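2-oxo-1,2-dihydroquinoline 8-monooxygenase, oxygenase component (PDB 1Z02) probably hydroxylates 2-oxo-1,2-dihydroquinoline at its 8-position, as the trimeric oxygenase component of a monooxygenase with a Rieske [2Fe-2S] cluster and a separate iron site. Local coordinates at residues Cys64-Arg72 with Val77-Leu85; Phe110-Leu119 with Leu130-Thr138. One frame throughout, in Å; residues are numbered along the deposited sequence.

Contact 1: residues Cys64-Arg72 with Val77-Leu85; sequences CGVPIVLRR and VFALKDQCL. With FES (Fe2/s2 (inorganic) cluster), chain H.
Val69 and Leu80 form a hydrogen-bonded antiparallel pair: Val69 N donates to Leu80 O at 2.8 Å, and Leu80 N returns the bond to Val69 O. Arg71 and Phe78 repeat the exchange two residues on. Between these pairs Leu70 faces Ala79, and Leu70 CD2 also reaches Val77 CG1 at 4.0 Å; Ile148 of strand 147-152 packs on Leu70 and Val77. At the hairpin's turn end, the chain of Arg72 bends at chi3 (-61°) and brings one guanidinium face over Val77 CG2, which lies 3.4 Å from Arg72 NH2. Glu143 and the carbonyl of Leu53 take the polar end of this arginine.

Where strand 77-81 ends, Asp82 sits at the centre of an inverse gamma turn. Asp82 N donates a hydrogen bond to Pro67 O at 2.7 Å from well above the carbonyl plane, while Asp82 CB lies 3.9 Å from Pro67 CB. Ser92 OG hydrogen-bonds Asp82 OD1. Two residues later Cys84 SG ligates FE2 of the cluster at 2.4 Å, with Cys105 as the other protein ligand of that iron. The contact is thus a two-stranded antiparallel beta hairpin of the Rieske domain, leading directly into the cluster-binding loop.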
ATOM      1  N   CYS A  64     -21.216  -1.142   2.373  1.00  6.25           N
ATOM      2  CA  CYS A  64     -21.059  -1.546   3.769  1.00  7.15           C
ATOM      3  C   CYS A  64     -20.165  -2.776   3.884  1.00  6.95           C
ATOM      4  O   CYS A  64     -20.376  -3.626   4.750  1.00  7.69           O
ATOM      5  CB  CYS A  64     -22.411  -1.832   4.425  1.00  6.10           C
ATOM      6  SG  CYS A  64     -23.395  -0.327   4.761  1.00 12.32           S
ATOM      7  N   GLY A  65     -19.172  -2.860   3.001  1.00  8.23           N
ATOM      8  CA  GLY A  65     -18.253  -3.984   3.006  1.00  7.15           C
ATOM      9  C   GLY A  65     -18.816  -5.259   2.379  1.00  7.26           C
ATOM     10  O   GLY A  65     -18.096  -6.243   2.204  1.00  8.55           O
ATOM     11  N   VAL A  66     -20.101  -5.237   2.032  1.00  5.55           N
ATOM     12  CA  VAL A  66     -20.765  -6.393   1.439  1.00  5.74           C
ATOM     13  C   VAL A  66     -20.716  -6.385  -0.086  1.00  7.55           C
ATOM     14  O   VAL A  66     -21.203  -5.457  -0.735  1.00  7.05           O
ATOM     15  CB  VAL A  66     -22.257  -6.448   1.849  1.00  6.57           C
ATOM     16  CG1 VAL A  66     -22.902  -7.697   1.279  1.00  7.70           C
ATOM     17  CG2 VAL A  66     -22.384  -6.421   3.360  1.00  6.93           C
ATOM     18  N   PRO A  67     -20.098  -7.414  -0.675  1.00  7.22           N
ATOM     19  CA  PRO A  67     -20.003  -7.524  -2.132  1.00  9.69           C
ATOM     20  C   PRO A  67     -21.375  -7.937  -2.686  1.00  8.79           C
ATOM     21  O   PRO A  67     -21.971  -8.927  -2.244  1.00 10.11           O
ATOM     22  CB  PRO A  67     -18.926  -8.591  -2.329  1.00 10.41           C
ATOM     23  CG  PRO A  67     -19.065  -9.445  -1.119  1.00  9.93           C
ATOM     24  CD  PRO A  67     -19.319  -8.470  -0.004  1.00  7.92           C
ATOM     25  N   ILE A  68     -21.870  -7.170  -3.650  1.00 10.61           N
ATOM     26  CA  ILE A  68     -23.184  -7.418  -4.239  1.00  9.78           C
ATOM     27  C   ILE A  68     -23.132  -7.457  -5.765  1.00  8.78           C
ATOM     28  O   ILE A  68     -22.462  -6.643  -6.391  1.00  8.37           O
ATOM     29  CB  ILE A  68     -24.165  -6.295  -3.823  1.00 11.02           C
ATOM     30  CG1 ILE A  68     -24.301  -6.261  -2.297  1.00 11.26           C
ATOM     31  CG2 ILE A  68     -25.526  -6.520  -4.464  1.00 11.36           C
ATOM     32  CD1 ILE A  68     -25.062  -5.045  -1.740  1.00 10.38           C
ATOM     33  N   VAL A  69     -23.851  -8.402  -6.358  1.00  8.36           N
ATOM     34  CA  VAL A  69     -23.907  -8.521  -7.802  1.00  7.86           C
ATOM     35  C   VAL A  69     -25.363  -8.354  -8.236  1.00  9.25           C
ATOM     36  O   VAL A  69     -26.279  -8.903  -7.610  1.00  9.30           O
ATOM     37  CB  VAL A  69     -23.357  -9.888  -8.271  1.00  8.43           C
ATOM     38  CG1 VAL A  69     -24.142 -11.017  -7.618  1.00  7.18           C
ATOM     39  CG2 VAL A  69     -23.414  -9.986  -9.795  1.00  8.11           C
ATOM     40  N   LEU A  70     -25.576  -7.568  -9.288  1.00  9.56           N
ATOM     41  CA  LEU A  70     -26.929  -7.322  -9.787  1.00 10.86           C
ATOM     42  C   LEU A  70     -27.080  -7.747 -11.241  1.00 11.19           C
ATOM     43  O   LEU A  70     -26.131  -7.687 -12.028  1.00  9.71           O
ATOM     44  CB  LEU A  70     -27.298  -5.834  -9.675  1.00 10.61           C
ATOM     45  CG  LEU A  70     -27.262  -5.117  -8.322  1.00 13.70           C
ATOM     46  CD1 LEU A  70     -25.849  -4.691  -7.993  1.00 12.59           C
ATOM     47  CD2 LEU A  70     -28.170  -3.914  -8.381  1.00 10.69           C
ATOM     48  N   ARG A  71     -28.284  -8.186 -11.583  1.00 10.70           N
ATOM     49  CA  ARG A  71     -28.594  -8.599 -12.945  1.00 11.60           C
ATOM     50  C   ARG A  71     -30.030  -8.236 -13.279  1.00 11.03           C
ATOM     51  O   ARG A  71     -30.919  -8.383 -12.440  1.00 12.41           O
ATOM     52  CB  ARG A  71     -28.415 -10.111 -13.131  1.00 13.11           C
ATOM     53  CG  ARG A  71     -28.727 -10.563 -14.563  1.00 12.99           C
ATOM     54  CD  ARG A  71     -28.861 -12.066 -14.699  1.00 13.30           C
ATOM     55  NE  ARG A  71     -29.157 -12.437 -16.083  1.00 10.87           N
ATOM     56  CZ  ARG A  71     -29.656 -13.614 -16.461  1.00 13.09           C
ATOM     57  NH1 ARG A  71     -29.888 -13.856 -17.743  1.00 14.87           N
ATOM     58  NH2 ARG A  71     -29.937 -14.547 -15.561  1.00 12.08           N
ATOM     59  N   ARG A  72     -30.259  -7.747 -14.493  1.00 12.58           N
ATOM     60  CA  ARG A  72     -31.617  -7.404 -14.901  1.00 14.00           C
ATOM     61  C   ARG A  72     -32.128  -8.488 -15.837  1.00 14.69           C
ATOM     62  O   ARG A  72     -31.495  -8.788 -16.847  1.00 14.85           O
ATOM     63  CB  ARG A  72     -31.666  -6.059 -15.626  1.00 13.39           C
ATOM     64  CG  ARG A  72     -33.087  -5.653 -16.036  1.00 12.50           C
ATOM     65  CD  ARG A  72     -33.094  -4.447 -16.974  1.00 10.73           C
ATOM     66  NE  ARG A  72     -32.514  -3.241 -16.376  1.00 11.52           N
ATOM     67  CZ  ARG A  72     -33.113  -2.496 -15.450  1.00 11.07           C
ATOM     68  NH1 ARG A  72     -32.505  -1.425 -14.965  1.00 14.78           N
ATOM     69  NH2 ARG A  72     -34.325  -2.812 -15.012  1.00 13.93           N
ATOM     70  N   VAL A  77     -34.677  -6.230 -11.883  1.00 17.15           N
ATOM     71  CA  VAL A  77     -33.319  -6.333 -11.341  1.00 15.38           C
ATOM     72  C   VAL A  77     -33.268  -7.151 -10.055  1.00 13.85           C
ATOM     73  O   VAL A  77     -34.094  -6.971  -9.156  1.00 12.30           O
ATOM     74  CB  VAL A  77     -32.731  -4.934 -11.027  1.00 16.13           C
ATOM     75  CG1 VAL A  77     -31.330  -5.066 -10.462  1.00 14.22           C
ATOM     76  CG2 VAL A  77     -32.702  -4.094 -12.278  1.00 16.18           C
ATOM     77  N   PHE A  78     -32.286  -8.043  -9.968  1.00 14.08           N
ATOM     78  CA  PHE A  78     -32.102  -8.879  -8.784  1.00 13.49           C
ATOM     79  C   PHE A  78     -30.726  -8.620  -8.198  1.00 12.45           C
ATOM     80  O   PHE A  78     -29.789  -8.286  -8.923  1.00 11.66           O
ATOM     81  CB  PHE A  78     -32.232 -10.367  -9.136  1.00 14.68           C
ATOM     82  CG  PHE A  78     -33.598 -10.755  -9.622  1.00 16.26           C
ATOM     83  CD1 PHE A  78     -33.969 -10.536 -10.945  1.00 17.93           C
ATOM     84  CD2 PHE A  78     -34.531 -11.297  -8.745  1.00 18.14           C
ATOM     85  CE1 PHE A  78     -35.250 -10.848 -11.387  1.00 18.78           C
ATOM     86  CE2 PHE A  78     -35.819 -11.611  -9.177  1.00 18.58           C
ATOM     87  CZ  PHE A  78     -36.177 -11.386 -10.501  1.00 17.99           C
ATOM     88  N   ALA A  79     -30.599  -8.774  -6.886  1.00 12.24           N
ATOM     89  CA  ALA A  79     -29.312  -8.558  -6.231  1.00 11.52           C
ATOM     90  C   ALA A  79     -29.004  -9.724  -5.293  1.00 11.23           C
ATOM     91  O   ALA A  79     -29.877 -10.161  -4.545  1.00 11.00           O
ATOM     92  CB  ALA A  79     -29.340  -7.249  -5.459  1.00  9.89           C
ATOM     93  N   LEU A  80     -27.767 -10.225  -5.356  1.00 10.60           N
ATOM     94  CA  LEU A  80     -27.290 -11.329  -4.522  1.00  9.79           C
ATOM     95  C   LEU A  80     -25.895 -10.955  -4.025  1.00  9.85           C
ATOM     96  O   LEU A  80     -25.310  -9.960  -4.474  1.00 10.23           O
ATOM     97  CB  LEU A  80     -27.190 -12.636  -5.323  1.00 12.27           C
ATOM     98  CG  LEU A  80     -28.444 -13.332  -5.851  1.00 14.54           C
ATOM     99  CD1 LEU A  80     -29.079 -12.490  -6.938  1.00 18.82           C
ATOM    100  CD2 LEU A  80     -28.067 -14.708  -6.409  1.00 15.08           C
ATOM    101  N   LYS A  81     -25.362 -11.741  -3.094  1.00  7.93           N
ATOM    102  CA  LYS A  81     -24.030 -11.458  -2.588  1.00  9.50           C
ATOM    103  C   LYS A  81     -23.035 -11.903  -3.646  1.00  8.05           C
ATOM    104  O   LYS A  81     -23.098 -13.032  -4.129  1.00  8.14           O
ATOM    105  CB  LYS A  81     -23.757 -12.204  -1.287  1.00 10.52           C
ATOM    106  CG  LYS A  81     -22.410 -11.846  -0.688  1.00  9.48           C
ATOM    107  CD  LYS A  81     -22.124 -12.676   0.559  1.00 10.55           C
ATOM    108  CE  LYS A  81     -23.038 -12.300   1.723  1.00  9.64           C
ATOM    109  NZ  LYS A  81     -22.684 -13.069   2.953  1.00  7.95           N
ATOM    110  N   ASP A  82     -22.121 -11.006  -4.003  1.00  9.39           N
ATOM    111  CA  ASP A  82     -21.119 -11.281  -5.031  1.00  8.79           C
ATOM    112  C   ASP A  82     -19.993 -12.141  -4.457  1.00  9.05           C
ATOM    113  O   ASP A  82     -18.832 -11.706  -4.386  1.00  8.62           O
ATOM    114  CB  ASP A  82     -20.559  -9.957  -5.561  1.00  7.56           C
ATOM    115  CG  ASP A  82     -19.865 -10.107  -6.905  1.00  7.67           C
ATOM    116  OD1 ASP A  82     -19.213  -9.132  -7.329  1.00  7.49           O
ATOM    117  OD2 ASP A  82     -19.979 -11.191  -7.528  1.00  6.31           O
ATOM    118  N   GLN A  83     -20.338 -13.364  -4.064  1.00  6.93           N
ATOM    119  CA  GLN A  83     -19.369 -14.295  -3.475  1.00  5.72           C
ATOM    120  C   GLN A  83     -19.850 -15.736  -3.595  1.00  6.31           C
ATOM    121  O   GLN A  83     -20.830 -16.127  -2.971  1.00  6.30           O
ATOM    122  CB  GLN A  83     -19.148 -13.979  -1.992  1.00  5.59           C
ATOM    123  CG  GLN A  83     -18.154 -14.920  -1.304  1.00  8.99           C
ATOM    124  CD  GLN A  83     -18.207 -14.819   0.212  1.00 11.91           C
ATOM    125  OE1 GLN A  83     -19.207 -15.191   0.841  1.00 14.91           O
ATOM    126  NE2 GLN A  83     -17.134 -14.307   0.808  1.00 10.13           N
ATOM    127  N   CYS A  84     -19.159 -16.524  -4.405  1.00  5.71           N
ATOM    128  CA  CYS A  84     -19.524 -17.919  -4.592  1.00  6.90           C
ATOM    129  C   CYS A  84     -19.212 -18.675  -3.307  1.00  8.72           C
ATOM    130  O   CYS A  84     -18.148 -18.465  -2.718  1.00  9.77           O
ATOM    131  CB  CYS A  84     -18.729 -18.518  -5.749  1.00  7.12           C
ATOM    132  SG  CYS A  84     -19.182 -20.239  -6.086  1.00 10.96           S
ATOM    133  N   LEU A  85     -20.143 -19.545  -2.891  1.00  9.83           N
ATOM    134  CA  LEU A  85     -20.020 -20.360  -1.673  1.00 11.91           C
ATOM    135  C   LEU A  85     -18.929 -21.385  -1.782  1.00 11.35           C
ATOM    136  O   LEU A  85     -18.417 -21.857  -0.770  1.00 11.99           O
ATOM    137  CB  LEU A  85     -21.267 -21.194  -1.409  1.00 15.76           C
ATOM    138  CG  LEU A  85     -22.662 -20.694  -1.644  1.00 19.03           C
ATOM    139  CD1 LEU A  85     -23.697 -21.756  -1.309  1.00 19.11           C
ATOM    140  CD2 LEU A  85     -22.815 -19.491  -0.820  1.00 19.53           C
TER
HETATM  141 FE1  FES H 500     -16.083 -23.013  -7.669  1.00 12.86          FE
HETATM  142 FE2  FES H 500     -17.452 -20.758  -7.726  1.00 10.32          FE
HETATM  143  S1  FES H 500     -18.068 -22.682  -8.494  1.00 12.58           S
HETATM  144  S2  FES H 500     -15.401 -20.983  -6.951  1.00 15.27           S

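Contact 2: residues Phe110-Leu119 with Leu130-Thr138; sequences FTFDLETGKL and LIGTTGVTT. With FES (Fe2/s2 (inorganic) cluster), chain H.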
ATOM      1  N   PHE A 110     -21.125 -23.279  -9.820  1.00  8.99           N
ATOM      2  CA  PHE A 110     -22.099 -23.276  -8.735  1.00 10.14           C
ATOM      3  C   PHE A 110     -23.150 -22.307  -9.262  1.00 10.39           C
ATOM      4  O   PHE A 110     -22.817 -21.211  -9.712  1.00  8.72           O
ATOM      5  CB  PHE A 110     -21.479 -22.745  -7.442  1.00  8.61           C
ATOM      6  CG  PHE A 110     -20.980 -23.828  -6.510  1.00  7.78           C
ATOM      7  CD1 PHE A 110     -20.156 -24.853  -6.979  1.00  6.77           C
ATOM      8  CD2 PHE A 110     -21.326 -23.805  -5.153  1.00  6.17           C
ATOM      9  CE1 PHE A 110     -19.681 -25.852  -6.105  1.00  6.70           C
ATOM     10  CE2 PHE A 110     -20.864 -24.785  -4.273  1.00  6.81           C
ATOM     11  CZ  PHE A 110     -20.037 -25.815  -4.746  1.00  7.01           C
ATOM     12  N   THR A 111     -24.412 -22.715  -9.235  1.00 11.33           N
ATOM     13  CA  THR A 111     -25.476 -21.873  -9.775  1.00 10.94           C
ATOM     14  C   THR A 111     -26.516 -21.484  -8.737  1.00 11.71           C
ATOM     15  O   THR A 111     -26.982 -22.322  -7.956  1.00 12.92           O
ATOM     16  CB  THR A 111     -26.158 -22.583 -10.960  1.00 11.10           C
ATOM     17  OG1 THR A 111     -25.161 -22.979 -11.913  1.00 10.93           O
ATOM     18  CG2 THR A 111     -27.136 -21.657 -11.635  1.00  9.37           C
ATOM     19  N   PHE A 112     -26.887 -20.207  -8.738  1.00  8.81           N
ATOM     20  CA  PHE A 112     -27.839 -19.711  -7.756  1.00 10.18           C
ATOM     21  C   PHE A 112     -29.101 -19.105  -8.350  1.00 10.37           C
ATOM     22  O   PHE A 112     -29.075 -18.506  -9.428  1.00 10.91           O
ATOM     23  CB  PHE A 112     -27.155 -18.684  -6.843  1.00  9.09           C
ATOM     24  CG  PHE A 112     -25.828 -19.143  -6.326  1.00 10.21           C
ATOM     25  CD1 PHE A 112     -24.665 -18.869  -7.029  1.00 10.67           C
ATOM     26  CD2 PHE A 112     -25.745 -19.901  -5.166  1.00  7.35           C
ATOM     27  CE1 PHE A 112     -23.433 -19.348  -6.589  1.00 10.21           C
ATOM     28  CE2 PHE A 112     -24.522 -20.385  -4.716  1.00 10.61           C
ATOM     29  CZ  PHE A 112     -23.361 -20.108  -5.429  1.00  8.84           C
ATOM     30  N   ASP A 113     -30.205 -19.277  -7.630  1.00 11.18           N
ATOM     31  CA  ASP A 113     -31.493 -18.748  -8.053  1.00 12.30           C
ATOM     32  C   ASP A 113     -31.528 -17.253  -7.752  1.00 11.55           C
ATOM     33  O   ASP A 113     -31.278 -16.837  -6.625  1.00 11.49           O
ATOM     34  CB  ASP A 113     -32.614 -19.457  -7.305  1.00 13.48           C
ATOM     35  CG  ASP A 113     -33.969 -19.029  -7.782  1.00 15.33           C
ATOM     36  OD1 ASP A 113     -34.226 -19.059  -8.964  1.00 19.64           O
ATOM     37  OD2 ASP A 113     -34.814 -18.646  -6.999  1.00 21.64           O
ATOM     38  N   LEU A 114     -31.825 -16.450  -8.766  1.00 11.88           N
ATOM     39  CA  LEU A 114     -31.863 -15.002  -8.603  1.00 12.83           C
ATOM     40  C   LEU A 114     -32.830 -14.527  -7.533  1.00 15.89           C
ATOM     41  O   LEU A 114     -32.572 -13.538  -6.855  1.00 15.23           O
ATOM     42  CB  LEU A 114     -32.225 -14.332  -9.925  1.00 12.35           C
ATOM     43  CG  LEU A 114     -31.164 -14.398 -11.024  1.00  9.78           C
ATOM     44  CD1 LEU A 114     -31.730 -13.790 -12.299  1.00  9.97           C
ATOM     45  CD2 LEU A 114     -29.919 -13.652 -10.588  1.00  9.45           C
ATOM     46  N   GLU A 115     -33.942 -15.229  -7.378  1.00 16.73           N
ATOM     47  CA  GLU A 115     -34.951 -14.841  -6.404  1.00 19.84           C
ATOM     48  C   GLU A 115     -34.655 -15.194  -4.959  1.00 18.02           C
ATOM     49  O   GLU A 115     -34.756 -14.352  -4.079  1.00 19.22           O
ATOM     50  CB  GLU A 115     -36.289 -15.478  -6.762  1.00 23.56           C
ATOM     51  CG  GLU A 115     -37.381 -15.128  -5.781  1.00 29.46           C
ATOM     52  CD  GLU A 115     -38.298 -14.086  -6.337  1.00 33.33           C
ATOM     53  OE1 GLU A 115     -38.935 -14.373  -7.364  1.00 37.66           O
ATOM     54  OE2 GLU A 115     -38.380 -12.981  -5.768  1.00 36.40           O
ATOM     55  N   THR A 116     -34.318 -16.454  -4.717  1.00 16.63           N
ATOM     56  CA  THR A 116     -34.079 -16.932  -3.369  1.00 14.61           C
ATOM     57  C   THR A 116     -32.620 -17.058  -2.999  1.00 14.55           C
ATOM     58  O   THR A 116     -32.293 -17.151  -1.821  1.00 15.55           O
ATOM     59  CB  THR A 116     -34.742 -18.314  -3.168  1.00 15.17           C
ATOM     60  OG1 THR A 116     -34.110 -19.291  -4.015  1.00 11.91           O
ATOM     61  CG2 THR A 116     -36.218 -18.236  -3.518  1.00 14.69           C
ATOM     62  N   GLY A 117     -31.756 -17.103  -4.009  1.00 13.55           N
ATOM     63  CA  GLY A 117     -30.332 -17.226  -3.773  1.00 10.54           C
ATOM     64  C   GLY A 117     -29.895 -18.660  -3.542  1.00 12.51           C
ATOM     65  O   GLY A 117     -28.700 -18.928  -3.408  1.00 12.50           O
ATOM     66  N   LYS A 118     -30.850 -19.585  -3.503  1.00 11.58           N
ATOM     67  CA  LYS A 118     -30.543 -20.997  -3.275  1.00 11.81           C
ATOM     68  C   LYS A 118     -29.627 -21.616  -4.329  1.00 11.66           C
ATOM     69  O   LYS A 118     -29.688 -21.267  -5.511  1.00 13.33           O
ATOM     70  CB  LYS A 118     -31.832 -21.827  -3.206  1.00 12.86           C
ATOM     71  CG  LYS A 118     -31.584 -23.305  -2.881  1.00 16.31           C
ATOM     72  CD  LYS A 118     -32.860 -24.125  -2.874  1.00 17.90           C
ATOM     73  CE  LYS A 118     -33.401 -24.342  -4.275  1.00 18.95           C
ATOM     74  NZ  LYS A 118     -34.595 -25.253  -4.272  1.00 17.86           N
ATOM     75  N   LEU A 119     -28.778 -22.540  -3.883  1.00 12.07           N
ATOM     76  CA  LEU A 119     -27.874 -23.262  -4.775  1.00 11.33           C
ATOM     77  C   LEU A 119     -28.765 -24.267  -5.489  1.00 11.93           C
ATOM     78  O   LEU A 119     -29.158 -25.285  -4.907  1.00 13.19           O
ATOM     79  CB  LEU A 119     -26.795 -23.995  -3.964  1.00 10.85           C
ATOM     80  CG  LEU A 119     -25.798 -24.855  -4.754  1.00  9.75           C
ATOM     81  CD1 LEU A 119     -25.069 -23.990  -5.757  1.00 10.54           C
ATOM     82  CD2 LEU A 119     -24.808 -25.523  -3.800  1.00  9.30           C
ATOM     83  N   LEU A 130     -24.541 -31.286  -1.794  1.00 14.18           N
ATOM     84  CA  LEU A 130     -24.573 -29.915  -1.303  1.00 12.81           C
ATOM     85  C   LEU A 130     -25.707 -29.122  -1.921  1.00 13.17           C
ATOM     86  O   LEU A 130     -26.281 -28.246  -1.283  1.00 13.44           O
ATOM     87  CB  LEU A 130     -23.241 -29.207  -1.587  1.00 11.26           C
ATOM     88  CG  LEU A 130     -23.115 -27.805  -0.981  1.00  8.65           C
ATOM     89  CD1 LEU A 130     -23.036 -27.903   0.531  1.00  8.54           C
ATOM     90  CD2 LEU A 130     -21.895 -27.118  -1.531  1.00  6.27           C
ATOM     91  N   ILE A 131     -26.033 -29.446  -3.166  1.00 12.88           N
ATOM     92  CA  ILE A 131     -27.089 -28.751  -3.893  1.00 11.61           C
ATOM     93  C   ILE A 131     -28.403 -28.667  -3.115  1.00 12.27           C
ATOM     94  O   ILE A 131     -28.891 -29.665  -2.585  1.00 10.76           O
ATOM     95  CB  ILE A 131     -27.334 -29.423  -5.266  1.00 12.03           C
ATOM     96  CG1 ILE A 131     -26.051 -29.355  -6.107  1.00 11.23           C
ATOM     97  CG2 ILE A 131     -28.497 -28.734  -5.990  1.00 12.22           C
ATOM     98  CD1 ILE A 131     -26.128 -30.111  -7.418  1.00 12.50           C
ATOM     99  N   GLY A 132     -28.960 -27.459  -3.045  1.00 11.50           N
ATOM    100  CA  GLY A 132     -30.207 -27.236  -2.332  1.00 12.06           C
ATOM    101  C   GLY A 132     -30.101 -27.081  -0.822  1.00 12.53           C
ATOM    102  O   GLY A 132     -31.064 -26.642  -0.185  1.00 14.40           O
ATOM    103  N   THR A 133     -28.948 -27.421  -0.243  1.00 12.18           N
ATOM    104  CA  THR A 133     -28.768 -27.327   1.208  1.00 12.53           C
ATOM    105  C   THR A 133     -28.293 -25.958   1.689  1.00 13.34           C
ATOM    106  O   THR A 133     -28.158 -25.733   2.890  1.00 12.69           O
ATOM    107  CB  THR A 133     -27.785 -28.401   1.736  1.00 12.47           C
ATOM    108  OG1 THR A 133     -26.441 -28.054   1.384  1.00 10.55           O
ATOM    109  CG2 THR A 133     -28.115 -29.760   1.134  1.00 14.12           C
ATOM    110  N   THR A 134     -28.058 -25.045   0.751  1.00 11.89           N
ATOM    111  CA  THR A 134     -27.615 -23.700   1.091  1.00 12.32           C
ATOM    112  C   THR A 134     -27.750 -22.760  -0.115  1.00 11.63           C
ATOM    113  O   THR A 134     -28.284 -23.134  -1.163  1.00 11.30           O
ATOM    114  CB  THR A 134     -26.137 -23.716   1.597  1.00 13.37           C
ATOM    115  OG1 THR A 134     -25.750 -22.400   2.008  1.00 14.98           O
ATOM    116  CG2 THR A 134     -25.194 -24.210   0.505  1.00 14.79           C
ATOM    117  N   GLY A 135     -27.275 -21.534   0.046  1.00 11.43           N
ATOM    118  CA  GLY A 135     -27.344 -20.562  -1.029  1.00 10.31           C
ATOM    119  C   GLY A 135     -26.689 -19.266  -0.594  1.00 10.83           C
ATOM    120  O   GLY A 135     -26.129 -19.181   0.506  1.00 10.54           O
ATOM    121  N   VAL A 136     -26.738 -18.253  -1.453  1.00  9.71           N
ATOM    122  CA  VAL A 136     -26.151 -16.957  -1.123  1.00 10.63           C
ATOM    123  C   VAL A 136     -27.228 -15.978  -0.687  1.00 12.43           C
ATOM    124  O   VAL A 136     -28.410 -16.160  -0.987  1.00 12.48           O
ATOM    125  CB  VAL A 136     -25.386 -16.346  -2.317  1.00 10.29           C
ATOM    126  CG1 VAL A 136     -24.171 -17.197  -2.647  1.00 10.82           C
ATOM    127  CG2 VAL A 136     -26.297 -16.239  -3.526  1.00  6.69           C
ATOM    128  N   THR A 137     -26.814 -14.941   0.030  1.00 12.58           N
ATOM    129  CA  THR A 137     -27.746 -13.937   0.521  1.00 12.88           C
ATOM    130  C   THR A 137     -28.420 -13.164  -0.618  1.00 13.40           C
ATOM    131  O   THR A 137     -27.803 -12.901  -1.658  1.00 11.47           O
ATOM    132  CB  THR A 137     -27.018 -12.915   1.432  1.00 12.91           C
ATOM    133  OG1 THR A 137     -26.288 -13.614   2.449  1.00 13.23           O
ATOM    134  CG2 THR A 137     -28.028 -11.973   2.107  1.00 15.58           C
ATOM    135  N   THR A 138     -29.686 -12.809  -0.422  1.00 12.50           N
ATOM    136  CA  THR A 138     -30.415 -12.020  -1.409  1.00 13.43           C
ATOM    137  C   THR A 138     -30.604 -10.626  -0.836  1.00 12.56           C
ATOM    138  O   THR A 138     -30.731 -10.461   0.374  1.00 13.78           O
ATOM    139  CB  THR A 138     -31.834 -12.584  -1.707  1.00 13.08           C
ATOM    140  OG1 THR A 138     -32.632 -12.521  -0.521  1.00 15.14           O
ATOM    141  CG2 THR A 138     -31.760 -14.020  -2.199  1.00 12.46           C
TER
HETATM  142 FE1  FES H 500     -16.083 -23.013  -7.669  1.00 12.86          FE
HETATM  143 FE2  FES H 500     -17.452 -20.758  -7.726  1.00 10.32          FE
HETATM  144  S1  FES H 500     -18.068 -22.682  -8.494  1.00 12.58           S
HETATM  145  S2  FES H 500     -15.401 -20.983  -6.951  1.00 15.27           S
HETATM  146  O   HOH W   1     -30.429 -17.726   0.118  1.00 29.79           O
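Gly117 and Gly135 bring two largely irregular segments so close that the CA atoms of Lys118 and Gly135 lie 3.9 Å apart, at a single backbone bridge. Neither glycine has space for a CB, since the opposing backbone lies where one would point, and the positive phi of Gly117 (83°) also favours glycine. Around the bridge, Leu119 N gives a nearly straight bond to Thr134 O at 2.8 Å, and Val136 N reaches Gly117 O from above its carbonyl plane. Gly132 N, in the type II turn from Leu130 to Thr133, closes on Leu119 O. A water donates to both Thr116 O and Val136 O, linking the segments beyond the bridge.

The apolar side is shared by Leu119, Phe110 and Phe112. Leu119 CD2 lies 4.0 Å from Leu130 CG. Val136 CG1 stands over one face of the Phe112 ring, 4.1 Å from its centroid, offset toward the rim and nearest CE2; chi1 of -66° sets this methyl anti to the carbonyl carbon, while CG2 turns to Gly117 O. Replacing Phe112 by an alanine would probably open a gap under Val136 and cost Leu80 and Leu85 of contact 1 an aromatic neighbour. Phe110 crosses Leu130 at about a right angle, Phe110 CE2 to Leu130 CD2 3.7 Å, and Phe110 CD1 lies 3.4 Å from sulfur S1 of the cluster. The ring of His86 stacks on Phe110. Backbone bonds therefore fix the loop to the turn and to Leu119, where the next strand starts, while the rings of strand 110-113 supply the packing beside the cluster, consistent with partial shielding of its sulfur from solvent.

Overall arrangement
Contacts 1 and 2 belong to the same Rieske domain, their centres about 12 Å apart, and both reach the cluster. Contact 1 is buried and regular, with paired strand bonds; contact 2 is only partly buried, and its segments are joined by a single bridge, a turn and a shared water in place of regular strand pairing. They hold different elements but touch: Lys81 N probably bonds to Thr137 O at 3.1 Å, and Leu85 packs on Thr134 and Val136. Their approach to the cluster differs too, a cysteine thiolate coordinating iron from 77-85 against an aromatic ring beside sulfur from 110-119. Both also meet the second subunit, through Gln83 and Leu85 in one and Phe110 and Thr133 in the other.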